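Local coordinates for Sys-1 protein (Caenorhabditis elegans, PDB 3C2G) that acts as a beta-catenin in the Wnt asymmetry pathway, binding the TCF factor POP-1 directly to activate or repress target genes, at residues T29-I34 with L85-F90; L69-Y74 with P131-C136; F196-D201 with D206-N211; R237-Q242 with P251-L256; G481-I486 with C536-E541. All coordinates share one frame; numbering follows the deposited sequence.

Contact 1: T29-I34 with L85-F90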
# COMPACT_ATOMS: atom_id res chain seq x y z
N THR A 29 1.26 48.86 -12.14
CA THR A 29 0.55 49.21 -13.36
C THR A 29 0.25 47.97 -14.20
O THR A 29 -0.91 47.69 -14.51
CB THR A 29 1.36 50.25 -14.18
OG1 THR A 29 1.55 51.43 -13.37
CG2 THR A 29 0.65 50.63 -15.46
N ILE A 30 1.30 47.21 -14.54
CA ILE A 30 1.14 45.96 -15.29
C ILE A 30 0.21 44.96 -14.57
O ILE A 30 -0.61 44.32 -15.21
CB ILE A 30 2.51 45.31 -15.59
CG1 ILE A 30 3.32 46.20 -16.55
CG2 ILE A 30 2.34 43.90 -16.19
CD1 ILE A 30 4.81 45.89 -16.62
N ARG A 31 0.34 44.86 -13.25
CA ARG A 31 -0.52 43.96 -12.48
C ARG A 31 -1.98 44.41 -12.57
O ARG A 31 -2.87 43.60 -12.83
CB ARG A 31 -0.07 43.90 -11.02
CG ARG A 31 -0.85 42.93 -10.16
CD ARG A 31 -0.43 43.00 -8.70
NE ARG A 31 -1.35 42.24 -7.86
CZ ARG A 31 -2.30 42.76 -7.09
NH1 ARG A 31 -2.48 44.07 -7.03
NH2 ARG A 31 -3.07 41.95 -6.38
N THR A 32 -2.19 45.70 -12.38
CA THR A 32 -3.53 46.28 -12.45
C THR A 32 -4.17 46.00 -13.80
O THR A 32 -5.31 45.54 -13.86
CB THR A 32 -3.48 47.78 -12.18
OG1 THR A 32 -2.80 48.01 -10.94
CG2 THR A 32 -4.89 48.36 -12.10
N TRP A 33 -3.43 46.24 -14.87
CA TRP A 33 -3.91 45.96 -16.22
C TRP A 33 -4.36 44.52 -16.39
O TRP A 33 -5.45 44.27 -16.92
CB TRP A 33 -2.83 46.32 -17.25
CG TRP A 33 -3.15 45.92 -18.67
CD1 TRP A 33 -4.18 46.37 -19.44
CD2 TRP A 33 -2.41 45.01 -19.48
NE1 TRP A 33 -4.14 45.79 -20.68
CE2 TRP A 33 -3.06 44.94 -20.74
CE3 TRP A 33 -1.27 44.22 -19.27
CZ2 TRP A 33 -2.60 44.13 -21.78
CZ3 TRP A 33 -0.81 43.42 -20.31
CH2 TRP A 33 -1.48 43.38 -21.55
N ILE A 34 -3.53 43.59 -15.94
CA ILE A 34 -3.81 42.15 -16.02
C ILE A 34 -5.03 41.76 -15.18
O ILE A 34 -5.93 41.09 -15.67
CB ILE A 34 -2.56 41.30 -15.64
CG1 ILE A 34 -1.48 41.47 -16.71
CG2 ILE A 34 -2.92 39.82 -15.48
CD1 ILE A 34 -0.10 41.02 -16.30
N LEU A 85 2.70 36.36 -11.91
CA LEU A 85 3.12 34.99 -12.20
C LEU A 85 2.10 33.96 -11.74
O LEU A 85 1.77 33.04 -12.49
CB LEU A 85 4.50 34.71 -11.59
CG LEU A 85 5.08 33.31 -11.78
CD1 LEU A 85 5.18 32.87 -13.26
CD2 LEU A 85 6.45 33.27 -11.12
N ARG A 86 1.59 34.12 -10.53
CA ARG A 86 0.57 33.22 -10.00
C ARG A 86 -0.63 33.18 -10.92
O ARG A 86 -1.14 32.10 -11.23
CB ARG A 86 0.15 33.64 -8.59
CG ARG A 86 -0.90 32.73 -7.95
CD ARG A 86 -1.19 33.07 -6.50
NE ARG A 86 -1.80 34.39 -6.38
CZ ARG A 86 -3.11 34.62 -6.51
NH1 ARG A 86 -3.94 33.61 -6.75
NH2 ARG A 86 -3.57 35.86 -6.41
N ARG A 87 -1.06 34.35 -11.37
CA ARG A 87 -2.23 34.45 -12.24
C ARG A 87 -2.03 33.74 -13.57
O ARG A 87 -2.96 33.11 -14.09
CB ARG A 87 -2.63 35.92 -12.40
CG ARG A 87 -3.23 36.48 -11.10
CD ARG A 87 -3.53 37.97 -11.15
NE ARG A 87 -4.88 38.19 -10.62
CZ ARG A 87 -5.16 38.50 -9.36
NH1 ARG A 87 -4.19 38.69 -8.48
NH2 ARG A 87 -6.42 38.65 -8.99
N PHE A 88 -0.81 33.81 -14.10
CA PHE A 88 -0.43 33.06 -15.30
C PHE A 88 -0.57 31.55 -15.16
O PHE A 88 -0.65 30.84 -16.16
CB PHE A 88 1.03 33.37 -15.67
CG PHE A 88 1.21 34.66 -16.41
CD1 PHE A 88 0.22 35.63 -16.43
CD2 PHE A 88 2.41 34.91 -17.07
CE1 PHE A 88 0.40 36.82 -17.10
CE2 PHE A 88 2.61 36.11 -17.76
CZ PHE A 88 1.60 37.07 -17.77
N THR A 89 -0.57 31.06 -13.93
CA THR A 89 -0.59 29.61 -13.71
C THR A 89 -2.00 29.04 -13.55
O THR A 89 -2.18 27.82 -13.60
CB THR A 89 0.31 29.19 -12.53
OG1 THR A 89 -0.13 29.85 -11.34
CG2 THR A 89 1.76 29.55 -12.81
N PHE A 90 -3.01 29.90 -13.38
CA PHE A 90 -4.38 29.41 -13.31
C PHE A 90 -5.36 30.05 -14.29
O PHE A 90 -6.43 29.49 -14.54
CB PHE A 90 -4.94 29.45 -11.88
CG PHE A 90 -5.21 30.83 -11.35
CD1 PHE A 90 -6.35 31.54 -11.74
CD2 PHE A 90 -4.34 31.41 -10.43
CE1 PHE A 90 -6.60 32.82 -11.24
CE2 PHE A 90 -4.59 32.68 -9.93
CZ PHE A 90 -5.72 33.39 -10.33
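Arg-31 leaves its helix with CG anti to the backbone N (chi1 -176°) and stays extended to NE. Arg-87 starts with CG anti to its carbonyl carbon (chi1 -70°) and bends at chi3. These torsions bring the two guanidinium groups near each other, where helix 20-37 lies beside helix 71-90 in the all-helical armadillo domain. NH2 of Arg-31 lies 4.0 Å from NH1 of Arg-87. The guanidinium planes stand 84° apart, so the groups are not stacked. Asp-83, outside both segments, probably accounts for the closeness of the two positive groups. Its OD2 takes salt bridges from NE of Arg-31 and NH1 of Arg-87, and its OD1 takes one from NH2 of Arg-86. The shared carboxylate is likely to offset much of the gathered charge. On the buried side the contact is apolar. Ile-34 and Phe-88 both also touch Ile-54 of helix 47-62. CD1 of Ile-34 comes to 4.3 Å from CE1 of the Phe-88 ring.

Contact 2: L69-Y74 with P131-C136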
# COMPACT_ATOMS: atom_id res chain seq x y z
N LEU A 69 18.81 48.59 -1.05
CA LEU A 69 17.40 48.91 -0.82
C LEU A 69 16.84 48.12 0.36
O LEU A 69 17.28 46.99 0.61
CB LEU A 69 16.59 48.61 -2.08
CG LEU A 69 16.80 49.53 -3.29
CD1 LEU A 69 16.43 48.85 -4.60
CD2 LEU A 69 16.04 50.84 -3.11
N PRO A 70 15.85 48.69 1.08
CA PRO A 70 15.23 47.98 2.20
C PRO A 70 14.41 46.78 1.73
O PRO A 70 13.91 46.75 0.60
CB PRO A 70 14.31 49.03 2.82
CG PRO A 70 13.97 49.95 1.68
CD PRO A 70 15.25 50.03 0.89
N ILE A 71 14.27 45.80 2.62
CA ILE A 71 13.49 44.59 2.38
C ILE A 71 12.04 44.96 2.03
O ILE A 71 11.42 44.30 1.20
CB ILE A 71 13.55 43.65 3.61
CG1 ILE A 71 14.97 43.10 3.78
CG2 ILE A 71 12.57 42.50 3.48
CD1 ILE A 71 15.38 42.86 5.24
N SER A 72 11.54 46.02 2.66
CA SER A 72 10.18 46.51 2.44
C SER A 72 9.96 46.77 0.96
O SER A 72 8.89 46.47 0.42
CB SER A 72 9.93 47.82 3.20
OG SER A 72 10.93 48.05 4.19
N TYR A 73 10.97 47.35 0.32
CA TYR A 73 10.88 47.66 -1.09
C TYR A 73 10.77 46.38 -1.92
O TYR A 73 9.85 46.23 -2.72
CB TYR A 73 12.07 48.51 -1.57
CG TYR A 73 12.10 48.60 -3.07
CD1 TYR A 73 11.26 49.47 -3.75
CD2 TYR A 73 12.92 47.75 -3.81
CE1 TYR A 73 11.25 49.53 -5.14
CE2 TYR A 73 12.92 47.79 -5.20
CZ TYR A 73 12.09 48.68 -5.85
OH TYR A 73 12.09 48.72 -7.22
N TYR A 74 11.71 45.47 -1.72
CA TYR A 74 11.75 44.24 -2.50
C TYR A 74 10.51 43.37 -2.31
O TYR A 74 10.01 42.79 -3.28
CB TYR A 74 13.01 43.44 -2.18
CG TYR A 74 14.28 43.97 -2.80
CD1 TYR A 74 14.45 43.99 -4.20
CD2 TYR A 74 15.34 44.41 -2.01
CE1 TYR A 74 15.64 44.45 -4.78
CE2 TYR A 74 16.53 44.88 -2.57
CZ TYR A 74 16.67 44.90 -3.96
OH TYR A 74 17.85 45.36 -4.51
N PRO A 131 8.35 39.91 8.38
CA PRO A 131 7.02 40.52 8.28
C PRO A 131 6.56 40.81 6.85
O PRO A 131 5.37 40.69 6.54
CB PRO A 131 7.17 41.84 9.06
CG PRO A 131 8.33 41.63 9.96
CD PRO A 131 9.26 40.72 9.22
N HIS A 132 7.50 41.18 5.98
CA HIS A 132 7.14 41.50 4.59
C HIS A 132 7.30 40.31 3.67
O HIS A 132 6.40 39.99 2.89
CB HIS A 132 7.94 42.70 4.09
CG HIS A 132 7.87 43.88 5.00
ND1 HIS A 132 8.91 44.24 5.83
CD2 HIS A 132 6.87 44.75 5.24
CE1 HIS A 132 8.55 45.30 6.53
NE2 HIS A 132 7.32 45.64 6.19
N MSE A 133 8.45 39.65 3.77
CA MSE A 133 8.78 38.55 2.87
C MSE A 133 7.93 37.28 2.98
O MSE A 133 7.79 36.55 2.00
CB MSE A 133 10.27 38.22 2.99
CG MSE A 133 11.15 39.23 2.27
SE MSE A 133 10.84 39.23 0.33
CE MSE A 133 11.50 37.42 -0.02
N LYS A 134 7.33 37.03 4.15
CA LYS A 134 6.48 35.85 4.35
C LYS A 134 5.34 35.78 3.33
O LYS A 134 4.91 34.71 2.92
CB LYS A 134 5.96 35.74 5.80
CG LYS A 134 4.75 36.63 6.15
CD LYS A 134 4.28 36.47 7.60
CE LYS A 134 5.30 37.05 8.59
NZ LYS A 134 4.77 37.20 9.99
N HIS A 135 4.86 36.95 2.90
CA HIS A 135 3.79 37.01 1.91
C HIS A 135 4.25 36.65 0.50
O HIS A 135 3.48 36.10 -0.28
CB HIS A 135 3.12 38.38 1.94
CG HIS A 135 2.64 38.76 3.30
ND1 HIS A 135 1.58 38.13 3.92
CD2 HIS A 135 3.10 39.69 4.18
CE1 HIS A 135 1.40 38.67 5.12
NE2 HIS A 135 2.30 39.61 5.30
N CYS A 136 5.51 36.94 0.18
CA CYS A 136 6.12 36.48 -1.07
C CYS A 136 6.29 34.97 -1.09
O CYS A 136 5.94 34.32 -2.07
CB CYS A 136 7.46 37.18 -1.31
SG CYS A 136 7.25 38.93 -1.76
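Ile-71 opens helix 71-90 just after Pro-70, the N-cap residue, and reaches across to Met-133, a selenomethionine. With CG1 anti to the carbonyl carbon (chi1 -67°), the CG2 branch is left anti to the backbone N and does the touching. It lies 3.8 Å from CG of Met-133, and the two side chains run nearly perpendicular. Met-133 bends at chi2 and chi3, and it also packs on Trp-78 further along helix 71-90. Ser-72 follows with a backbone contact. Its CA sits over one face of the His-132 imidazole, offset toward the rim, 4.3 Å from ND1. The Ser-72 hydroxyl OG is 4.3 Å from CE1 of His-132, too far for a bond. His-132 and Met-133 lie close to the start of helix 134-150, and OD2 of Asp-130 accepts hydrogen bonds from both backbone nitrogens. The contact thus brings together the starts of two helices of the armadillo domain. No hydrogen bond or salt bridge crosses it, so it rests on van der Waals contact and on shape.

Contact 3: F196-D201 with D206-N211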
# COMPACT_ATOMS: atom_id res chain seq x y z
N PHE A 196 6.11 15.36 -5.99
CA PHE A 196 6.24 15.58 -7.42
C PHE A 196 7.63 15.23 -7.96
O PHE A 196 7.73 14.61 -9.00
CB PHE A 196 5.85 17.04 -7.73
CG PHE A 196 5.99 17.41 -9.19
CD1 PHE A 196 5.07 16.95 -10.13
CD2 PHE A 196 7.03 18.24 -9.60
CE1 PHE A 196 5.20 17.30 -11.48
CE2 PHE A 196 7.16 18.60 -10.95
CZ PHE A 196 6.24 18.13 -11.89
N ILE A 197 8.68 15.62 -7.25
CA ILE A 197 10.04 15.37 -7.73
C ILE A 197 10.49 13.93 -7.47
O ILE A 197 11.38 13.41 -8.14
CB ILE A 197 11.09 16.36 -7.14
CG1 ILE A 197 11.21 16.20 -5.62
CG2 ILE A 197 10.76 17.81 -7.51
CD1 ILE A 197 12.31 17.04 -5.01
N ILE A 198 9.86 13.29 -6.49
CA ILE A 198 10.18 11.93 -6.09
C ILE A 198 9.52 10.93 -7.03
O ILE A 198 10.03 9.85 -7.24
CB ILE A 198 9.71 11.68 -4.64
CG1 ILE A 198 10.76 12.18 -3.65
CG2 ILE A 198 9.39 10.23 -4.38
CD1 ILE A 198 10.22 12.38 -2.24
N SER A 199 8.38 11.32 -7.59
CA SER A 199 7.58 10.40 -8.39
C SER A 199 8.38 9.75 -9.51
O SER A 199 8.91 10.44 -10.39
CB SER A 199 6.36 11.12 -8.94
OG SER A 199 5.54 10.22 -9.65
N LYS A 200 8.47 8.42 -9.45
CA LYS A 200 9.15 7.58 -10.46
C LYS A 200 10.67 7.78 -10.54
O LYS A 200 11.32 7.39 -11.52
CB LYS A 200 8.49 7.71 -11.84
CG LYS A 200 7.01 7.35 -11.87
CD LYS A 200 6.48 7.29 -13.31
CE LYS A 200 4.98 6.94 -13.35
NZ LYS A 200 4.39 7.17 -14.71
N ASP A 201 11.25 8.38 -9.50
CA ASP A 201 12.68 8.58 -9.41
C ASP A 201 13.23 7.74 -8.26
O ASP A 201 13.54 8.25 -7.18
CB ASP A 201 13.00 10.07 -9.21
CG ASP A 201 14.33 10.48 -9.84
OD1 ASP A 201 14.34 11.50 -10.57
OD2 ASP A 201 15.36 9.82 -9.60
N ASP A 206 16.21 7.08 -2.70
CA ASP A 206 17.42 6.62 -2.03
C ASP A 206 18.36 7.74 -1.66
O ASP A 206 19.13 7.62 -0.71
CB ASP A 206 18.15 5.60 -2.90
CG ASP A 206 17.51 4.23 -2.85
OD1 ASP A 206 16.65 3.99 -1.98
OD2 ASP A 206 17.87 3.39 -3.69
N TYR A 207 18.34 8.83 -2.42
CA TYR A 207 19.16 9.97 -2.02
C TYR A 207 18.58 10.61 -0.77
O TYR A 207 19.32 10.94 0.16
CB TYR A 207 19.36 11.00 -3.15
CG TYR A 207 20.15 12.20 -2.68
CD1 TYR A 207 21.49 12.06 -2.29
CD2 TYR A 207 19.56 13.45 -2.56
CE1 TYR A 207 22.22 13.15 -1.83
CE2 TYR A 207 20.29 14.56 -2.10
CZ TYR A 207 21.62 14.39 -1.73
OH TYR A 207 22.35 15.47 -1.27
N PHE A 208 17.26 10.76 -0.74
CA PHE A 208 16.58 11.33 0.42
C PHE A 208 16.69 10.49 1.68
O PHE A 208 16.88 11.02 2.77
CB PHE A 208 15.11 11.62 0.11
CG PHE A 208 14.91 12.76 -0.85
CD1 PHE A 208 15.72 13.88 -0.80
CD2 PHE A 208 13.88 12.71 -1.79
CE1 PHE A 208 15.52 14.93 -1.69
CE2 PHE A 208 13.67 13.76 -2.68
CZ PHE A 208 14.49 14.87 -2.63
N ILE A 209 16.57 9.17 1.53
CA ILE A 209 16.68 8.25 2.65
C ILE A 209 18.13 8.13 3.13
O ILE A 209 18.45 8.49 4.27
CB ILE A 209 16.16 6.85 2.27
CG1 ILE A 209 14.66 6.88 2.03
CG2 ILE A 209 16.49 5.84 3.35
CD1 ILE A 209 14.18 5.73 1.18
N TRP A 210 18.99 7.65 2.24
CA TRP A 210 20.31 7.20 2.64
C TRP A 210 21.39 8.27 2.56
O TRP A 210 22.43 8.13 3.20
CB TRP A 210 20.70 5.97 1.82
CG TRP A 210 19.76 4.83 2.03
CD1 TRP A 210 18.85 4.34 1.13
CD2 TRP A 210 19.61 4.05 3.22
NE1 TRP A 210 18.16 3.29 1.68
CE2 TRP A 210 18.60 3.09 2.97
CE3 TRP A 210 20.23 4.06 4.47
CZ2 TRP A 210 18.20 2.15 3.92
CZ3 TRP A 210 19.83 3.13 5.43
CH2 TRP A 210 18.83 2.19 5.14
N ASN A 211 21.16 9.32 1.79
CA ASN A 211 22.14 10.40 1.64
C ASN A 211 23.53 9.82 1.31
O ASN A 211 24.54 10.23 1.88
CB ASN A 211 22.18 11.26 2.91
CG ASN A 211 22.76 12.66 2.68
OD1 ASN A 211 23.57 12.87 1.77
ND2 ASN A 211 22.35 13.61 3.52
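Phe-208 points its ring edge at two neighbouring isoleucines, Ile-197 and Ile-198. Its CG is anti to the carbonyl carbon (chi1 -70°), which sends the ring across to the end of helix 189-198. CG1 of Ile-198 lies in the ring plane, 3.5 Å from CE2, and its CD1 is 3.7 Å from CD2 of Phe-208. Ile-197 has CG1 between the backbone N and the carbonyl carbon (chi1 64°). This rotamer carries its CD1 to the ring tip, 3.9 Å from CZ of Phe-208. With Phe-208 cut back to an alanine, both isoleucine ends would probably lose their aromatic partner and a gap would open in this buried spot. A type II turn runs from Ile-198 to Asp-201, whose side chain caps helix 202-210 through a weak bond from OD2 to N of Leu-204. Within this helical armadillo domain, Phe-194 meets the Phe-208 ring edge-to-face. Leu-270 of helix 251-270 packs on both Ile-198 and Phe-208, and Leu-164 of helix 154-164 packs on Ile-197.

Contact 4: R237-Q242 with P251-L256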
# COMPACT_ATOMS: atom_id res chain seq x y z
N ARG A 237 2.85 15.42 19.56
CA ARG A 237 3.00 16.02 20.86
C ARG A 237 2.09 17.22 21.07
O ARG A 237 1.63 17.45 22.17
CB ARG A 237 4.46 16.41 21.11
CG ARG A 237 5.30 15.26 21.62
CD ARG A 237 6.71 15.70 21.89
NE ARG A 237 7.27 14.91 22.98
CZ ARG A 237 8.41 15.18 23.61
NH1 ARG A 237 9.14 16.25 23.26
NH2 ARG A 237 8.83 14.39 24.59
N LEU A 238 1.83 17.97 20.00
CA LEU A 238 1.08 19.21 20.13
C LEU A 238 -0.42 19.01 20.04
O LEU A 238 -1.20 19.82 20.55
CB LEU A 238 1.52 20.23 19.08
CG LEU A 238 2.94 20.79 19.26
CD1 LEU A 238 3.41 21.43 17.95
CD2 LEU A 238 3.02 21.78 20.41
N ILE A 239 -0.84 17.93 19.39
CA ILE A 239 -2.25 17.64 19.26
C ILE A 239 -2.75 16.67 20.33
O ILE A 239 -3.96 16.57 20.56
CB ILE A 239 -2.62 17.11 17.85
CG1 ILE A 239 -2.06 15.72 17.60
CG2 ILE A 239 -2.15 18.08 16.77
CD1 ILE A 239 -2.72 15.02 16.44
N ALA A 240 -1.82 15.99 21.00
CA ALA A 240 -2.12 14.82 21.84
C ALA A 240 -3.23 15.07 22.85
O ALA A 240 -4.19 14.29 22.92
CB ALA A 240 -0.87 14.31 22.52
N GLY A 241 -3.12 16.15 23.62
CA GLY A 241 -4.16 16.47 24.59
C GLY A 241 -5.40 17.16 24.02
O GLY A 241 -6.40 17.30 24.73
N GLN A 242 -5.34 17.60 22.76
CA GLN A 242 -6.43 18.39 22.17
C GLN A 242 -7.70 17.59 21.93
O GLN A 242 -7.68 16.51 21.35
CB GLN A 242 -5.99 19.02 20.84
CG GLN A 242 -4.80 19.95 20.96
CD GLN A 242 -5.19 21.40 20.81
OE1 GLN A 242 -6.03 21.91 21.55
NE2 GLN A 242 -4.57 22.07 19.84
N PRO A 251 -8.22 25.58 13.55
CA PRO A 251 -7.44 25.46 12.31
C PRO A 251 -6.01 24.97 12.57
O PRO A 251 -5.48 24.24 11.76
CB PRO A 251 -7.42 26.89 11.76
CG PRO A 251 -7.60 27.77 13.00
CD PRO A 251 -8.57 26.98 13.85
N GLU A 252 -5.43 25.35 13.71
CA GLU A 252 -4.11 24.86 14.12
C GLU A 252 -4.07 23.34 14.31
O GLU A 252 -3.09 22.68 13.91
CB GLU A 252 -3.66 25.57 15.40
N LEU A 253 -5.12 22.78 14.92
CA LEU A 253 -5.26 21.33 15.07
C LEU A 253 -5.47 20.66 13.72
O LEU A 253 -4.87 19.63 13.45
CB LEU A 253 -6.40 21.00 16.04
CG LEU A 253 -6.93 19.56 16.17
CD1 LEU A 253 -5.83 18.60 16.66
CD2 LEU A 253 -8.17 19.48 17.07
N ALA A 254 -6.31 21.25 12.87
CA ALA A 254 -6.56 20.73 11.53
C ALA A 254 -5.28 20.69 10.72
O ALA A 254 -5.07 19.78 9.93
CB ALA A 254 -7.61 21.56 10.81
N HIS A 255 -4.43 21.68 10.92
CA HIS A 255 -3.23 21.80 10.12
C HIS A 255 -2.21 20.74 10.54
O HIS A 255 -1.53 20.16 9.70
CB HIS A 255 -2.64 23.21 10.24
CG HIS A 255 -1.26 23.32 9.68
ND1 HIS A 255 -0.13 23.33 10.48
CD2 HIS A 255 -0.82 23.39 8.40
CE1 HIS A 255 0.94 23.40 9.71
NE2 HIS A 255 0.55 23.45 8.45
N LEU A 256 -2.11 20.51 11.84
CA LEU A 256 -1.17 19.52 12.37
C LEU A 256 -1.59 18.10 12.02
O LEU A 256 -0.74 17.28 11.70
CB LEU A 256 -0.98 19.71 13.86
CG LEU A 256 -0.15 20.94 14.29
CD1 LEU A 256 -0.15 21.08 15.80
CD2 LEU A 256 1.29 20.93 13.76
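Ile-239, Leu-253 and Leu-256 carry most of the apolar contact. CG2 of Ile-239 is the central atom. It lies 3.5 Å from CB of Leu-256 and 3.7 Å from CD1 of Leu-253, so one methyl meets two leucines a helical turn apart. Ile-239 and Leu-256 lie antiparallel alongside each other, while Leu-253 comes across Ile-239 nearly at right angles. Leu-253 has CG anti to the backbone N (chi1 168°), a turn that brings its CD1 back toward Ile-239. Leu-238 adds a more exposed contact, with its CB 3.8 Å from CD1 of Leu-256. The pairing joins the last part of helix 224-239 to the first turns of helix 251-270, two helices that follow each other in the armadillo domain, with a loop between them. Gln-242 contributes through its aliphatic part, CB being 4.2 Å from CD1 of Leu-253. No hydrogen bond crosses between the two segments; the polar bonds lie within the backbone or go to neighbours. The chain leaves helix 224-239 in a type I turn, where N of Gln-242 bonds to O of Ile-239 at 2.8 Å. Gln-242 O also accepts a hydrogen bond from the hydroxyl of Tyr-295, whose side chain touches Ile-239 and Leu-253. Asn-250 OD1 receives the N-H of Leu-253 in the first turn of helix 251-270.

Contact 5: G481-I486 with C536-E541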
# COMPACT_ATOMS: atom_id res chain seq x y z
N GLY A 481 -16.88 -33.88 14.80
CA GLY A 481 -18.04 -33.10 14.35
C GLY A 481 -17.95 -32.47 12.96
O GLY A 481 -18.95 -31.99 12.43
N VAL A 482 -16.76 -32.47 12.36
CA VAL A 482 -16.48 -31.63 11.19
C VAL A 482 -17.28 -32.02 9.95
O VAL A 482 -17.95 -31.17 9.34
CB VAL A 482 -14.97 -31.54 10.90
CG1 VAL A 482 -14.71 -30.90 9.55
CG2 VAL A 482 -14.27 -30.75 11.99
N LEU A 483 -17.23 -33.30 9.58
CA LEU A 483 -17.93 -33.77 8.39
C LEU A 483 -19.43 -33.92 8.59
O LEU A 483 -20.13 -34.38 7.69
CB LEU A 483 -17.33 -35.08 7.88
CG LEU A 483 -15.95 -35.01 7.22
CD1 LEU A 483 -15.55 -36.36 6.72
CD2 LEU A 483 -15.93 -34.02 6.07
N ASN A 484 -19.93 -33.52 9.76
CA ASN A 484 -21.37 -33.54 10.02
C ASN A 484 -22.02 -32.17 9.86
O ASN A 484 -23.24 -32.05 9.96
CB ASN A 484 -21.67 -34.08 11.42
CG ASN A 484 -21.25 -35.53 11.61
OD1 ASN A 484 -21.13 -36.31 10.65
ND2 ASN A 484 -21.00 -35.90 12.87
N VAL A 485 -21.21 -31.15 9.61
CA VAL A 485 -21.71 -29.80 9.42
C VAL A 485 -22.21 -29.63 7.99
O VAL A 485 -21.47 -29.85 7.03
CB VAL A 485 -20.66 -28.73 9.79
CG1 VAL A 485 -21.27 -27.34 9.76
CG2 VAL A 485 -20.06 -29.03 11.16
N ILE A 486 -23.47 -29.22 7.87
CA ILE A 486 -24.16 -29.07 6.60
C ILE A 486 -24.60 -27.61 6.51
O ILE A 486 -25.17 -27.08 7.46
CB ILE A 486 -25.40 -29.99 6.56
CG1 ILE A 486 -25.04 -31.44 6.91
CG2 ILE A 486 -26.14 -29.89 5.24
CD1 ILE A 486 -24.12 -32.14 5.91
N CYS A 536 -10.18 -37.87 9.98
CA CYS A 536 -11.59 -38.00 10.37
C CYS A 536 -12.09 -39.43 10.20
O CYS A 536 -13.28 -39.68 10.34
CB CYS A 536 -12.46 -37.05 9.56
SG CYS A 536 -11.92 -35.32 9.57
N GLY A 537 -11.19 -40.36 9.90
CA GLY A 537 -11.52 -41.76 9.65
C GLY A 537 -12.68 -41.91 8.68
O GLY A 537 -13.62 -42.65 8.95
N ALA A 538 -12.61 -41.19 7.56
CA ALA A 538 -13.75 -41.08 6.65
C ALA A 538 -13.39 -41.44 5.21
O ALA A 538 -13.94 -40.87 4.26
CB ALA A 538 -14.33 -39.67 6.71
N GLU A 539 -12.48 -42.39 5.05
CA GLU A 539 -12.07 -42.83 3.73
C GLU A 539 -13.25 -43.15 2.81
O GLU A 539 -13.30 -42.65 1.68
CB GLU A 539 -11.11 -44.01 3.84
CG GLU A 539 -10.07 -44.03 2.75
CD GLU A 539 -8.96 -45.02 3.02
OE1 GLU A 539 -8.06 -44.71 3.83
OE2 GLU A 539 -8.98 -46.11 2.41
N LYS A 540 -14.21 -43.94 3.28
CA LYS A 540 -15.43 -44.25 2.53
C LYS A 540 -16.18 -42.99 2.12
O LYS A 540 -16.46 -42.78 0.95
CB LYS A 540 -16.39 -45.12 3.35
CG LYS A 540 -16.19 -46.61 3.19
CD LYS A 540 -17.11 -47.20 2.13
CE LYS A 540 -16.87 -48.71 1.98
NZ LYS A 540 -17.78 -49.32 0.96
N GLU A 541 -16.51 -42.18 3.12
CA GLU A 541 -17.33 -40.99 2.96
C GLU A 541 -16.73 -40.00 1.95
O GLU A 541 -17.43 -39.50 1.08
CB GLU A 541 -17.55 -40.32 4.33
CG GLU A 541 -18.73 -39.33 4.42
CD GLU A 541 -18.90 -38.64 5.79
OE1 GLU A 541 -19.87 -37.86 5.95
OE2 GLU A 541 -18.07 -38.86 6.71
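A short 3-10 turn, 482-484, lies in the loop between helices 457-472 and 494-507 and puts Leu-483 against Cys-536, Ala-538 and Glu-541. Nearly all the touching is done by one methyl, CD1 of Leu-483. It is 3.5 Å from CB of Ala-538 and 4.3 Å from CB of Cys-536. Leu-483 also packs on Leu-532 of helix 515-535. In this part of the armadillo domain helix 515-535 ends, the chain passes Gly-537 with positive phi, and helix starts again after Ala-538, the N-cap residue of helix 539-544. The leucine therefore meets the bend between two successive helices. Glu-541 comes from the first turn of helix 539-544. Its CG is anti to the backbone N (chi1 -162°) and the chain beyond is extended, so it runs alongside Leu-483 in the opposite direction. OE2 of Glu-541 comes to 3.5 Å from CD1 of Leu-483, an oxygen against a methyl and no hydrogen bond. The Glu-541 side chain touches Asn-493, whose ND2 donates a hydrogen bond to O of Leu-483. Replacing Glu-541 with an alanine would probably uncover this flank of the Leu-483 side chain and remove the contact with Asn-493. OE1 of Glu-541 remains 3.9 Å from that same Leu-483 O.

In the fold
From the N terminus, contact 1 joins helix 20-37 to helix 71-90, closing a loop that contains helix 47-62. Contact 2 opens at 69-74, before contact 1 closes at 85-90, so the two cross. It joins the start of helix 71-90 to the start of helix 134-150 and closes a loop with helices 98-103 and 115-122. The others follow in series. Contact 3 closes the short turn between helices 189-198 and 202-210. Contact 4 closes the loop between helices 224-239 and 251-270. Contact 5 spans a longer stretch, with helices 494-507 and 515-535 inside it. It lies across the chain's centre from contacts 1, 2 and 3, about 80 Å from contact 1 between centres.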